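PDB 7C7U: biofilm-associated surface protein from Staphylococcus aureus, which is a calcium-binding, cell wall-anchored adhesion protein that takes part in biofilm formation and probably acts as a switch governing functional amyloid assembly. Local coordinates for residues 34-39 with 234-239; 255-260 with 325-330; 313-318 with 366-371. All coordinates share one frame; numbering follows the deposited sequence.

Contact 1 of 3, residues 34-39 with 234-239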
ATOM      1  N   SER A  34     -14.565   8.421 -12.297  1.00 49.85           N
ATOM      2  CA  SER A  34     -14.205   9.036 -11.028  1.00 47.27           C
ATOM      3  C   SER A  34     -15.440   9.640 -10.371  1.00 46.29           C
ATOM      4  O   SER A  34     -16.273  10.270 -11.025  1.00 46.05           O
ATOM      5  CB  SER A  34     -13.134  10.109 -11.231  1.00 48.06           C
ATOM      6  OG  SER A  34     -12.359  10.299 -10.056  1.00 51.18           O
ATOM      7  N   MET A  35     -15.562   9.423  -9.073  1.00 41.24           N
ATOM      8  CA  MET A  35     -16.607  10.050  -8.291  1.00 40.16           C
ATOM      9  C   MET A  35     -16.110  11.401  -7.805  1.00 37.84           C
ATOM     10  O   MET A  35     -14.907  11.606  -7.654  1.00 35.25           O
ATOM     11  CB  MET A  35     -16.977   9.149  -7.125  1.00 43.35           C
ATOM     12  CG  MET A  35     -17.547   7.839  -7.602  1.00 45.84           C
ATOM     13  SD  MET A  35     -18.717   7.317  -6.381  1.00 49.93           S
ATOM     14  CE  MET A  35     -19.533   8.865  -6.135  1.00 40.24           C
ATOM     15  N   LEU A  36     -17.033  12.346  -7.624  1.00 34.31           N
ATOM     16  CA  LEU A  36     -16.681  13.713  -7.245  1.00 31.90           C
ATOM     17  C   LEU A  36     -17.486  14.119  -6.017  1.00 32.04           C
ATOM     18  O   LEU A  36     -18.696  14.327  -6.110  1.00 33.05           O
ATOM     19  CB  LEU A  36     -16.946  14.693  -8.386  1.00 36.65           C
ATOM     20  CG  LEU A  36     -15.802  15.088  -9.319  1.00 39.70           C
ATOM     21  CD1 LEU A  36     -15.223  13.887 -10.057  1.00 45.86           C
ATOM     22  CD2 LEU A  36     -16.243  16.198 -10.309  1.00 33.64           C
ATOM     23  N   PHE A  37     -16.808  14.264  -4.888  1.00 29.63           N
ATOM     24  CA  PHE A  37     -17.395  14.747  -3.650  1.00 29.50           C
ATOM     25  C   PHE A  37     -17.309  16.268  -3.637  1.00 27.71           C
ATOM     26  O   PHE A  37     -16.222  16.833  -3.774  1.00 31.74           O
ATOM     27  CB  PHE A  37     -16.651  14.113  -2.468  1.00 32.06           C
ATOM     28  CG  PHE A  37     -17.153  14.525  -1.125  1.00 28.42           C
ATOM     29  CD1 PHE A  37     -18.395  14.114  -0.667  1.00 29.52           C
ATOM     30  CD2 PHE A  37     -16.358  15.306  -0.299  1.00 27.60           C
ATOM     31  CE1 PHE A  37     -18.851  14.494   0.595  1.00 29.52           C
ATOM     32  CE2 PHE A  37     -16.781  15.679   0.957  1.00 28.49           C
ATOM     33  CZ  PHE A  37     -18.039  15.279   1.410  1.00 33.63           C
ATOM     34  N   ASP A  38     -18.455  16.932  -3.505  1.00 28.83           N
ATOM     35  CA  ASP A  38     -18.582  18.377  -3.709  1.00 28.87           C
ATOM     36  C   ASP A  38     -19.182  19.000  -2.451  1.00 28.63           C
ATOM     37  O   ASP A  38     -20.390  19.300  -2.413  1.00 29.32           O
ATOM     38  CB  ASP A  38     -19.440  18.615  -4.962  1.00 31.84           C
ATOM     39  CG  ASP A  38     -19.655  20.077  -5.297  1.00 29.20           C
ATOM     40  OD1 ASP A  38     -19.037  20.966  -4.687  1.00 31.17           O
ATOM     41  OD2 ASP A  38     -20.448  20.342  -6.228  1.00 34.47           O
ATOM     42  N   PRO A  39     -18.382  19.228  -1.403  1.00 28.91           N
ATOM     43  CA  PRO A  39     -18.951  19.729  -0.147  1.00 28.96           C
ATOM     44  C   PRO A  39     -19.047  21.246  -0.067  1.00 28.89           C
ATOM     45  O   PRO A  39     -18.401  21.994  -0.802  1.00 26.26           O
ATOM     46  CB  PRO A  39     -17.976  19.204   0.922  1.00 31.09           C
ATOM     47  CG  PRO A  39     -16.643  19.168   0.220  1.00 30.10           C
ATOM     48  CD  PRO A  39     -16.969  18.821  -1.240  1.00 32.30           C
ATOM     49  N   GLN A 234     -10.332  16.348 -12.605  1.00 27.49           N
ATOM     50  CA  GLN A 234     -11.497  16.193 -13.468  1.00 29.33           C
ATOM     51  C   GLN A 234     -12.409  17.398 -13.267  1.00 26.97           C
ATOM     52  O   GLN A 234     -12.621  17.832 -12.132  1.00 26.36           O
ATOM     53  CB  GLN A 234     -12.280  14.916 -13.138  1.00 30.50           C
ATOM     54  CG  GLN A 234     -11.422  13.670 -12.874  1.00 44.32           C
ATOM     55  CD  GLN A 234     -10.985  12.930 -14.135  1.00 50.11           C
ATOM     56  OE1 GLN A 234     -11.510  13.158 -15.218  1.00 53.35           O
ATOM     57  NE2 GLN A 234     -10.013  12.032 -13.987  1.00 50.52           N
ATOM     58  N   ILE A 235     -12.945  17.931 -14.361  1.00 26.89           N
ATOM     59  CA  ILE A 235     -13.957  18.986 -14.335  1.00 26.39           C
ATOM     60  C   ILE A 235     -15.158  18.460 -15.116  1.00 27.06           C
ATOM     61  O   ILE A 235     -15.109  18.338 -16.347  1.00 27.86           O
ATOM     62  CB  ILE A 235     -13.446  20.293 -14.941  1.00 27.65           C
ATOM     63  CG1 ILE A 235     -12.146  20.720 -14.272  1.00 26.35           C
ATOM     64  CG2 ILE A 235     -14.507  21.430 -14.769  1.00 21.59           C
ATOM     65  CD1 ILE A 235     -11.352  21.738 -15.083  1.00 27.53           C
ATOM     66  N   MET A 236     -16.222  18.121 -14.403  1.00 27.24           N
ATOM     67  CA  MET A 236     -17.428  17.637 -15.036  1.00 24.80           C
ATOM     68  C   MET A 236     -18.185  18.809 -15.657  1.00 28.91           C
ATOM     69  O   MET A 236     -18.240  19.909 -15.089  1.00 24.30           O
ATOM     70  CB  MET A 236     -18.319  16.933 -14.021  1.00 30.04           C
ATOM     71  CG  MET A 236     -17.718  15.664 -13.423  1.00 40.72           C
ATOM     72  SD  MET A 236     -18.940  14.696 -12.507  1.00 54.85           S
ATOM     73  CE  MET A 236     -20.419  15.653 -12.891  1.00 30.07           C
ATOM     74  N   LYS A 237     -18.764  18.567 -16.823  1.00 25.92           N
ATOM     75  CA  LYS A 237     -19.506  19.587 -17.560  1.00 27.93           C
ATOM     76  C   LYS A 237     -20.987  19.554 -17.219  1.00 28.38           C
ATOM     77  O   LYS A 237     -21.541  18.507 -16.884  1.00 32.60           O
ATOM     78  CB  LYS A 237     -19.363  19.376 -19.064  1.00 28.29           C
ATOM     79  CG  LYS A 237     -17.975  19.628 -19.634  1.00 30.13           C
ATOM     80  CD  LYS A 237     -18.032  19.479 -21.170  1.00 30.50           C
ATOM     81  CE  LYS A 237     -16.651  19.601 -21.782  1.00 31.46           C
ATOM     82  NZ  LYS A 237     -16.727  19.542 -23.273  1.00 33.12           N
ATOM     83  N   ASN A 238     -21.628  20.722 -17.306  1.00 29.51           N
ATOM     84  CA  ASN A 238     -23.089  20.768 -17.315  1.00 31.61           C
ATOM     85  C   ASN A 238     -23.670  20.415 -18.677  1.00 36.70           C
ATOM     86  O   ASN A 238     -24.788  19.895 -18.746  1.00 34.17           O
ATOM     87  CB  ASN A 238     -23.600  22.150 -16.916  1.00 28.61           C
ATOM     88  CG  ASN A 238     -23.543  22.375 -15.424  1.00 33.20           C
ATOM     89  OD1 ASN A 238     -23.785  21.458 -14.646  1.00 36.25           O
ATOM     90  ND2 ASN A 238     -23.216  23.594 -15.014  1.00 34.44           N
ATOM     91  N   GLY A 239     -22.960  20.727 -19.759  1.00 31.80           N
ATOM     92  CA  GLY A 239     -23.479  20.463 -21.091  1.00 33.09           C
ATOM     93  C   GLY A 239     -22.411  20.042 -22.077  1.00 35.65           C
ATOM     94  O   GLY A 239     -21.688  19.050 -21.856  1.00 32.59           O
TER
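Where Leu36 meets Met236, no ring takes part. The one flat group among the touching side chains is the amide of Gln234, and Gln234 approaches Ser34 through its aliphatic carbons, with CG 4.3 Å from CB of Ser34. The contact itself is aliphatic. CD2 of Leu36 lies 3.5 Å from CG of Met236, closer than carbons usually pack, and 3.8 Å from its SD, so one methyl is pressed along the CG-SD bond, the two side chains lying alongside and pointing opposite ways. Leu36 reaches this place with its chi1 at -96°, off any staggered position, perhaps because CD2 is packed so closely on Met236. Its other methyl, CD1, sits 4.4 Å from CB of Gln234. No hydrogen bond joins the segments; the carbonyl of Gln234 is taken by Ser213 OG. The contact joins two sheets. Strand 36-39 runs antiparallel to strand 52-61 in the N-terminal mixed sheet, while strand 228-237 belongs to the five-stranded antiparallel sheet that follows. His58 from the first sheet and Lys211 from the second both touch Met236, and Leu36 also rests on Ser214 of strand 210-220.

Contact 2 of 3, residues 255-260 with 325-330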
ATOM      1  N   TYR A 255      -2.023  25.834 -10.681  1.00 33.03           N
ATOM      2  CA  TYR A 255      -1.815  24.603  -9.928  1.00 27.29           C
ATOM      3  C   TYR A 255      -1.009  24.913  -8.669  1.00 29.33           C
ATOM      4  O   TYR A 255      -0.195  25.838  -8.641  1.00 28.02           O
ATOM      5  CB  TYR A 255      -1.130  23.516 -10.816  1.00 28.19           C
ATOM      6  CG  TYR A 255       0.005  24.079 -11.635  1.00 29.74           C
ATOM      7  CD1 TYR A 255       1.304  24.094 -11.127  1.00 28.81           C
ATOM      8  CD2 TYR A 255      -0.228  24.660 -12.874  1.00 28.14           C
ATOM      9  CE1 TYR A 255       2.346  24.648 -11.858  1.00 33.97           C
ATOM     10  CE2 TYR A 255       0.796  25.227 -13.612  1.00 30.11           C
ATOM     11  CZ  TYR A 255       2.083  25.227 -13.097  1.00 32.12           C
ATOM     12  OH  TYR A 255       3.109  25.795 -13.824  1.00 30.88           O
ATOM     13  N   GLN A 256      -1.299  24.171  -7.603  1.00 29.43           N
ATOM     14  CA  GLN A 256      -0.613  24.316  -6.322  1.00 29.37           C
ATOM     15  C   GLN A 256      -0.050  22.955  -5.936  1.00 27.38           C
ATOM     16  O   GLN A 256      -0.803  21.983  -5.808  1.00 26.10           O
ATOM     17  CB  GLN A 256      -1.565  24.850  -5.243  1.00 30.70           C
ATOM     18  CG  GLN A 256      -2.230  26.217  -5.616  1.00 28.07           C
ATOM     19  CD  GLN A 256      -2.939  26.896  -4.434  1.00 34.02           C
ATOM     20  OE1 GLN A 256      -3.327  26.241  -3.469  1.00 35.65           O
ATOM     21  NE2 GLN A 256      -3.128  28.221  -4.523  1.00 32.20           N
ATOM     22  N   ILE A 257       1.269  22.872  -5.766  1.00 30.51           N
ATOM     23  CA  ILE A 257       1.939  21.623  -5.386  1.00 29.30           C
ATOM     24  C   ILE A 257       2.397  21.766  -3.939  1.00 31.53           C
ATOM     25  O   ILE A 257       3.037  22.762  -3.586  1.00 32.27           O
ATOM     26  CB  ILE A 257       3.119  21.305  -6.326  1.00 32.70           C
ATOM     27  CG1 ILE A 257       2.709  21.430  -7.796  1.00 33.50           C
ATOM     28  CG2 ILE A 257       3.731  19.887  -6.053  1.00 32.94           C
ATOM     29  CD1 ILE A 257       1.635  20.425  -8.233  1.00 33.73           C
ATOM     30  N   ASP A 258       2.050  20.791  -3.099  1.00 31.93           N
ATOM     31  CA  ASP A 258       2.414  20.826  -1.685  1.00 34.96           C
ATOM     32  C   ASP A 258       3.897  21.145  -1.511  1.00 35.80           C
ATOM     33  O   ASP A 258       4.759  20.450  -2.056  1.00 33.87           O
ATOM     34  CB  ASP A 258       2.086  19.478  -1.039  1.00 31.41           C
ATOM     35  CG  ASP A 258       2.117  19.531   0.475  1.00 33.25           C
ATOM     36  OD1 ASP A 258       3.153  19.929   1.046  1.00 39.60           O
ATOM     37  OD2 ASP A 258       1.105  19.185   1.104  1.00 32.41           O
ATOM     38  N   LYS A 259       4.177  22.212  -0.764  1.00 32.17           N
ATOM     39  CA  LYS A 259       5.549  22.679  -0.563  1.00 38.27           C
ATOM     40  C   LYS A 259       6.471  21.587   0.016  1.00 38.18           C
ATOM     41  O   LYS A 259       7.671  21.573  -0.275  1.00 39.08           O
ATOM     42  CB  LYS A 259       5.532  23.916   0.336  1.00 38.32           C
ATOM     43  CG  LYS A 259       5.010  23.667   1.733  1.00 44.85           C
ATOM     44  CD  LYS A 259       4.953  24.976   2.530  1.00 55.29           C
ATOM     45  CE  LYS A 259       4.536  24.721   3.971  1.00 55.20           C
ATOM     46  NZ  LYS A 259       5.533  23.804   4.632  1.00 58.37           N
ATOM     47  N   ASP A 260       5.948  20.674   0.834  1.00 36.06           N
ATOM     48  CA  ASP A 260       6.817  19.644   1.406  1.00 42.24           C
ATOM     49  C   ASP A 260       7.274  18.602   0.402  1.00 42.01           C
ATOM     50  O   ASP A 260       8.195  17.840   0.708  1.00 35.64           O
ATOM     51  CB  ASP A 260       6.134  18.933   2.573  1.00 45.27           C
ATOM     52  CG  ASP A 260       5.960  19.832   3.773  1.00 48.18           C
ATOM     53  OD1 ASP A 260       6.738  20.795   3.885  1.00 48.18           O
ATOM     54  OD2 ASP A 260       5.064  19.576   4.597  1.00 55.12           O
ATOM     55  N   VAL A 325      -7.281  16.946 -16.610  1.00 29.54           N
ATOM     56  CA  VAL A 325      -5.994  17.635 -16.644  1.00 28.62           C
ATOM     57  C   VAL A 325      -5.028  16.855 -15.755  1.00 31.72           C
ATOM     58  O   VAL A 325      -5.371  16.507 -14.622  1.00 31.11           O
ATOM     59  CB  VAL A 325      -6.102  19.099 -16.173  1.00 26.52           C
ATOM     60  CG1 VAL A 325      -4.777  19.797 -16.354  1.00 30.03           C
ATOM     61  CG2 VAL A 325      -7.182  19.855 -16.978  1.00 30.23           C
ATOM     62  N   ARG A 326      -3.840  16.554 -16.268  1.00 29.65           N
ATOM     63  CA  ARG A 326      -2.854  15.786 -15.502  1.00 27.51           C
ATOM     64  C   ARG A 326      -1.602  16.608 -15.257  1.00 24.64           C
ATOM     65  O   ARG A 326      -0.986  17.121 -16.201  1.00 28.79           O
ATOM     66  CB  ARG A 326      -2.478  14.490 -16.208  1.00 26.85           C
ATOM     67  CG  ARG A 326      -1.274  13.776 -15.550  1.00 26.51           C
ATOM     68  CD  ARG A 326      -1.122  12.355 -16.103  1.00 31.86           C
ATOM     69  NE  ARG A 326      -2.092  11.448 -15.487  1.00 36.66           N
ATOM     70  CZ  ARG A 326      -2.252  10.170 -15.809  1.00 39.91           C
ATOM     71  NH1 ARG A 326      -1.507   9.629 -16.772  1.00 38.37           N
ATOM     72  NH2 ARG A 326      -3.160   9.439 -15.169  1.00 38.48           N
ATOM     73  N   VAL A 327      -1.196  16.700 -13.999  1.00 29.29           N
ATOM     74  CA  VAL A 327       0.102  17.251 -13.638  1.00 27.82           C
ATOM     75  C   VAL A 327       0.979  16.095 -13.175  1.00 26.97           C
ATOM     76  O   VAL A 327       0.539  15.267 -12.371  1.00 24.43           O
ATOM     77  CB  VAL A 327      -0.019  18.331 -12.554  1.00 25.37           C
ATOM     78  CG1 VAL A 327       1.375  18.829 -12.131  1.00 27.30           C
ATOM     79  CG2 VAL A 327      -0.856  19.506 -13.084  1.00 27.33           C
ATOM     80  N   VAL A 328       2.210  16.043 -13.673  1.00 28.23           N
ATOM     81  CA  VAL A 328       3.150  14.962 -13.352  1.00 30.92           C
ATOM     82  C   VAL A 328       4.321  15.532 -12.568  1.00 28.18           C
ATOM     83  O   VAL A 328       4.992  16.462 -13.030  1.00 33.71           O
ATOM     84  CB  VAL A 328       3.645  14.251 -14.620  1.00 29.44           C
ATOM     85  CG1 VAL A 328       4.647  13.097 -14.235  1.00 31.61           C
ATOM     86  CG2 VAL A 328       2.467  13.699 -15.416  1.00 30.29           C
ATOM     87  N   LEU A 329       4.587  14.960 -11.394  1.00 31.77           N
ATOM     88  CA  LEU A 329       5.747  15.325 -10.589  1.00 26.72           C
ATOM     89  C   LEU A 329       6.737  14.170 -10.700  1.00 35.02           C
ATOM     90  O   LEU A 329       6.455  13.072 -10.215  1.00 29.11           O
ATOM     91  CB  LEU A 329       5.368  15.557  -9.132  1.00 31.04           C
ATOM     92  CG  LEU A 329       4.078  16.283  -8.781  1.00 36.98           C
ATOM     93  CD1 LEU A 329       3.964  16.254  -7.269  1.00 36.41           C
ATOM     94  CD2 LEU A 329       4.081  17.714  -9.337  1.00 31.32           C
ATOM     95  N   LYS A 330       7.875  14.419 -11.341  1.00 31.38           N
ATOM     96  CA  LYS A 330       8.920  13.416 -11.476  1.00 33.67           C
ATOM     97  C   LYS A 330       9.802  13.444 -10.231  1.00 35.46           C
ATOM     98  O   LYS A 330      10.409  14.475  -9.917  1.00 37.10           O
ATOM     99  CB  LYS A 330       9.740  13.682 -12.739  1.00 37.83           C
ATOM    100  CG  LYS A 330       9.037  13.280 -14.017  1.00 41.83           C
ATOM    101  CD  LYS A 330      10.000  13.191 -15.204  1.00 52.65           C
ATOM    102  CE  LYS A 330       9.295  12.622 -16.433  1.00 52.40           C
ATOM    103  NZ  LYS A 330      10.141  12.595 -17.662  1.00 57.74           N
TER
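Ile257 and Leu329 mark the nearest approach of the backbones, with their CA atoms 9.0 Å apart. Both segments run in roughly the same direction here, but no hydrogen bond passes between them. They belong to different sheets and meet through their side chains. Ile257 does the reaching from its side, and its two branches share the work. With chi1 at -49°, CG1 lies beside the backbone N and CG2 is anti to it; CG2 lies 3.8 Å from CD1 of Leu329. CD1, swung back by a chi2 of -64°, lies 3.8 Å from CD2 of Leu329. The methyls of the two residues interleave, and CD1 of Ile257 also comes within 4.2 Å of CG1 of Val327. All three residues are buried. Two antiparallel sheets pack face to face here, as in a beta sandwich: strand 252-257 lies in a four-stranded sheet, strand 323-331 in a five-stranded one, and Ile257, Val327 and Leu329 are among the residues between them. Ile231 and Ile265, from the five-stranded sheet, touch Ile257 as well. Past Ile257 the chain turns. Asp258 OD1 accepts the backbone N of Asp260 at 2.9 Å, using its anti lone pair, which makes an Asx turn leading into the 3-10 segment. OD2 of Asp258 takes the backbone N of Thr363, tying that turn to the neighbouring strand. On strand 323-331, Arg326 makes a salt bridge with Asp232 and a cation-pi contact with Tyr273.

Contact 3 of 3, residues 313-318 with 366-371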
ATOM      1  N   ILE A 313      -4.896  21.508 -23.053  1.00 29.92           N
ATOM      2  CA  ILE A 313      -5.961  20.840 -22.325  1.00 27.78           C
ATOM      3  C   ILE A 313      -6.971  20.318 -23.332  1.00 29.63           C
ATOM      4  O   ILE A 313      -7.427  21.069 -24.205  1.00 33.74           O
ATOM      5  CB  ILE A 313      -6.639  21.789 -21.315  1.00 29.61           C
ATOM      6  CG1 ILE A 313      -5.677  22.131 -20.172  1.00 34.47           C
ATOM      7  CG2 ILE A 313      -7.945  21.179 -20.783  1.00 28.81           C
ATOM      8  CD1 ILE A 313      -6.168  23.262 -19.299  1.00 28.86           C
ATOM      9  N   GLU A 314      -7.333  19.045 -23.198  1.00 30.56           N
ATOM     10  CA  GLU A 314      -8.390  18.430 -23.990  1.00 34.65           C
ATOM     11  C   GLU A 314      -9.734  18.779 -23.345  1.00 33.42           C
ATOM     12  O   GLU A 314     -10.172  18.142 -22.380  1.00 29.85           O
ATOM     13  CB  GLU A 314      -8.183  16.920 -24.091  1.00 31.99           C
ATOM     14  CG  GLU A 314      -9.343  16.212 -24.786  1.00 37.48           C
ATOM     15  CD  GLU A 314      -9.595  16.746 -26.201  1.00 41.17           C
ATOM     16  OE1 GLU A 314      -8.946  16.249 -27.149  1.00 45.85           O
ATOM     17  OE2 GLU A 314     -10.409  17.687 -26.370  1.00 39.45           O
ATOM     18  N   PHE A 315     -10.406  19.794 -23.885  1.00 31.01           N
ATOM     19  CA  PHE A 315     -11.687  20.199 -23.331  1.00 31.44           C
ATOM     20  C   PHE A 315     -12.859  19.383 -23.859  1.00 32.46           C
ATOM     21  O   PHE A 315     -14.001  19.685 -23.483  1.00 31.14           O
ATOM     22  CB  PHE A 315     -11.955  21.674 -23.629  1.00 28.91           C
ATOM     23  CG  PHE A 315     -11.204  22.624 -22.753  1.00 27.23           C
ATOM     24  CD1 PHE A 315     -11.621  22.866 -21.453  1.00 26.79           C
ATOM     25  CD2 PHE A 315     -10.101  23.309 -23.242  1.00 25.85           C
ATOM     26  CE1 PHE A 315     -10.945  23.777 -20.642  1.00 28.12           C
ATOM     27  CE2 PHE A 315      -9.419  24.217 -22.444  1.00 26.71           C
ATOM     28  CZ  PHE A 315      -9.843  24.454 -21.137  1.00 25.68           C
ATOM     29  N   ASN A 316     -12.609  18.378 -24.710  1.00 31.33           N
ATOM     30  CA  ASN A 316     -13.670  17.621 -25.384  1.00 33.85           C
ATOM     31  C   ASN A 316     -14.722  18.570 -25.969  1.00 29.15           C
ATOM     32  O   ASN A 316     -15.913  18.480 -25.677  1.00 26.29           O
ATOM     33  CB  ASN A 316     -14.307  16.605 -24.428  1.00 31.21           C
ATOM     34  CG  ASN A 316     -13.275  15.736 -23.731  1.00 34.78           C
ATOM     35  OD1 ASN A 316     -12.415  15.147 -24.374  1.00 36.56           O
ATOM     36  ND2 ASN A 316     -13.361  15.652 -22.413  1.00 34.05           N
ATOM     37  N   ASN A 317     -14.260  19.508 -26.785  1.00 30.12           N
ATOM     38  CA  ASN A 317     -15.130  20.559 -27.309  1.00 32.33           C
ATOM     39  C   ASN A 317     -16.361  20.002 -28.022  1.00 35.76           C
ATOM     40  O   ASN A 317     -16.264  19.128 -28.894  1.00 29.52           O
ATOM     41  CB  ASN A 317     -14.337  21.471 -28.242  1.00 34.60           C
ATOM     42  CG  ASN A 317     -13.342  22.332 -27.493  1.00 34.53           C
ATOM     43  OD1 ASN A 317     -13.545  22.654 -26.315  1.00 30.46           O
ATOM     44  ND2 ASN A 317     -12.254  22.711 -28.165  1.00 30.93           N
ATOM     45  N   ALA A 318     -17.528  20.528 -27.635  1.00 30.82           N
ATOM     46  CA  ALA A 318     -18.844  20.188 -28.170  1.00 33.17           C
ATOM     47  C   ALA A 318     -19.276  18.771 -27.827  1.00 32.69           C
ATOM     48  O   ALA A 318     -20.233  18.276 -28.409  1.00 33.13           O
ATOM     49  CB  ALA A 318     -18.923  20.409 -29.684  1.00 31.23           C
ATOM     50  N   GLY A 366      -5.974  22.787  -8.276  1.00 27.63           N
ATOM     51  CA  GLY A 366      -5.910  23.212  -9.663  1.00 28.56           C
ATOM     52  C   GLY A 366      -7.195  23.945 -10.005  1.00 22.49           C
ATOM     53  O   GLY A 366      -8.245  23.680  -9.420  1.00 22.97           O
ATOM     54  N   TYR A 367      -7.099  24.901 -10.918  1.00 23.98           N
ATOM     55  CA  TYR A 367      -8.263  25.708 -11.301  1.00 24.79           C
ATOM     56  C   TYR A 367      -7.931  26.486 -12.564  1.00 26.17           C
ATOM     57  O   TYR A 367      -6.762  26.722 -12.883  1.00 25.46           O
ATOM     58  CB  TYR A 367      -8.711  26.668 -10.171  1.00 22.68           C
ATOM     59  CG  TYR A 367      -7.634  27.614  -9.671  1.00 26.11           C
ATOM     60  CD1 TYR A 367      -6.686  27.194  -8.716  1.00 28.74           C
ATOM     61  CD2 TYR A 367      -7.558  28.919 -10.132  1.00 25.21           C
ATOM     62  CE1 TYR A 367      -5.709  28.064  -8.260  1.00 27.04           C
ATOM     63  CE2 TYR A 367      -6.579  29.790  -9.686  1.00 24.18           C
ATOM     64  CZ  TYR A 367      -5.663  29.355  -8.741  1.00 29.13           C
ATOM     65  OH  TYR A 367      -4.686  30.219  -8.310  1.00 29.06           O
ATOM     66  N   LEU A 368      -8.985  26.872 -13.288  1.00 21.98           N
ATOM     67  CA  LEU A 368      -8.887  27.716 -14.466  1.00 25.83           C
ATOM     68  C   LEU A 368      -9.279  29.142 -14.095  1.00 23.87           C
ATOM     69  O   LEU A 368     -10.179  29.365 -13.281  1.00 25.69           O
ATOM     70  CB  LEU A 368      -9.810  27.207 -15.596  1.00 23.06           C
ATOM     71  CG  LEU A 368      -9.365  25.877 -16.227  1.00 23.88           C
ATOM     72  CD1 LEU A 368     -10.512  25.156 -16.933  1.00 25.78           C
ATOM     73  CD2 LEU A 368      -8.230  26.186 -17.195  1.00 24.11           C
ATOM     74  N   THR A 369      -8.622  30.108 -14.731  1.00 26.80           N
ATOM     75  CA  THR A 369      -8.944  31.517 -14.538  1.00 26.75           C
ATOM     76  C   THR A 369      -9.120  32.175 -15.894  1.00 28.79           C
ATOM     77  O   THR A 369      -8.534  31.746 -16.887  1.00 26.30           O
ATOM     78  CB  THR A 369      -7.849  32.294 -13.779  1.00 28.52           C
ATOM     79  OG1 THR A 369      -6.576  32.032 -14.394  1.00 29.88           O
ATOM     80  CG2 THR A 369      -7.830  31.929 -12.287  1.00 26.11           C
ATOM     81  N   ASP A 370      -9.931  33.235 -15.937  1.00 27.57           N
ATOM     82  CA  ASP A 370     -10.032  33.963 -17.191  1.00 29.39           C
ATOM     83  C   ASP A 370      -8.821  34.883 -17.337  1.00 32.10           C
ATOM     84  O   ASP A 370      -7.934  34.927 -16.471  1.00 29.05           O
ATOM     85  CB  ASP A 370     -11.372  34.716 -17.284  1.00 28.27           C
ATOM     86  CG  ASP A 370     -11.520  35.853 -16.273  1.00 31.44           C
ATOM     87  OD1 ASP A 370     -10.524  36.306 -15.685  1.00 31.65           O
ATOM     88  OD2 ASP A 370     -12.679  36.324 -16.090  1.00 34.37           O
ATOM     89  N   SER A 371      -8.797  35.665 -18.424  1.00 33.66           N
ATOM     90  CA  SER A 371      -7.653  36.539 -18.686  1.00 32.98           C
ATOM     91  C   SER A 371      -7.512  37.669 -17.670  1.00 32.44           C
ATOM     92  O   SER A 371      -6.500  38.373 -17.698  1.00 37.32           O
ATOM     93  CB  SER A 371      -7.734  37.120 -20.102  1.00 38.41           C
ATOM     94  OG  SER A 371      -8.934  37.846 -20.319  1.00 37.66           O
TER
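Leu368 carries this contact, meeting both Ile313 and Phe315, and the strand leading to it begins the walk at Gly366, whose backbone bonds to that of Gly381. Tyr367 follows, its backbone bonded to that of Asn254. Then comes Leu368, with its two methyls divided between two partners: CG lies beside the backbone N (chi1 -69°), and a chi2 of 159° sends one methyl to Phe315 and the other to Ile313. CD1 comes to the edge of the Phe315 ring, in its plane, 4.0 Å from CE1. CD2 lies 4.2 Å from CD1 of Ile313, which passes it in the opposite direction. CG2 of Ile313 sits over the centre of one face of the Phe315 ring, 3.6 Å above it, while Leu368 meets the edge. Within the loop, OE2 of Glu314 accepts the backbone N of Asn316 at 2.8 Å, on its anti side. Further on, Thr369 OG1 bonds to Asn254 ND2, and Asp370, just past the strand end, accepts the backbone N of Lys372 and of Ala374 with OD1. The contact lies where the loop between strands 301-305 and 323-331 crosses from one sheet of the sandwich to the other: Phe315 rests on Val323, while Tyr253 of strand 252-257 touches both Ile313 and Leu368.

From the N terminus, contact 1 comes first and closes the longest loop: 194 residues separate 34-39 from 234-239, taking in nearly all the rest of the N-terminal sheet and strand 210-220 of the five-stranded one. It is complete before the others open. Contact 2, from 255-260 to 325-330, ties the four-stranded sheet to the five-stranded one. Contact 3 opens at 313-318, inside that loop, and closes at 366-371, after it, so the two cross; it ties the loop connecting those sheets to strand 359-369 of the four-stranded sheet. Lys237 bridges contacts 1 and 3, its NZ 2.7 Å from the carbonyl O of Phe315, a probable hydrogen bond. Ile313 and Val325 join contacts 2 and 3, whose centres lie about 17 Å apart.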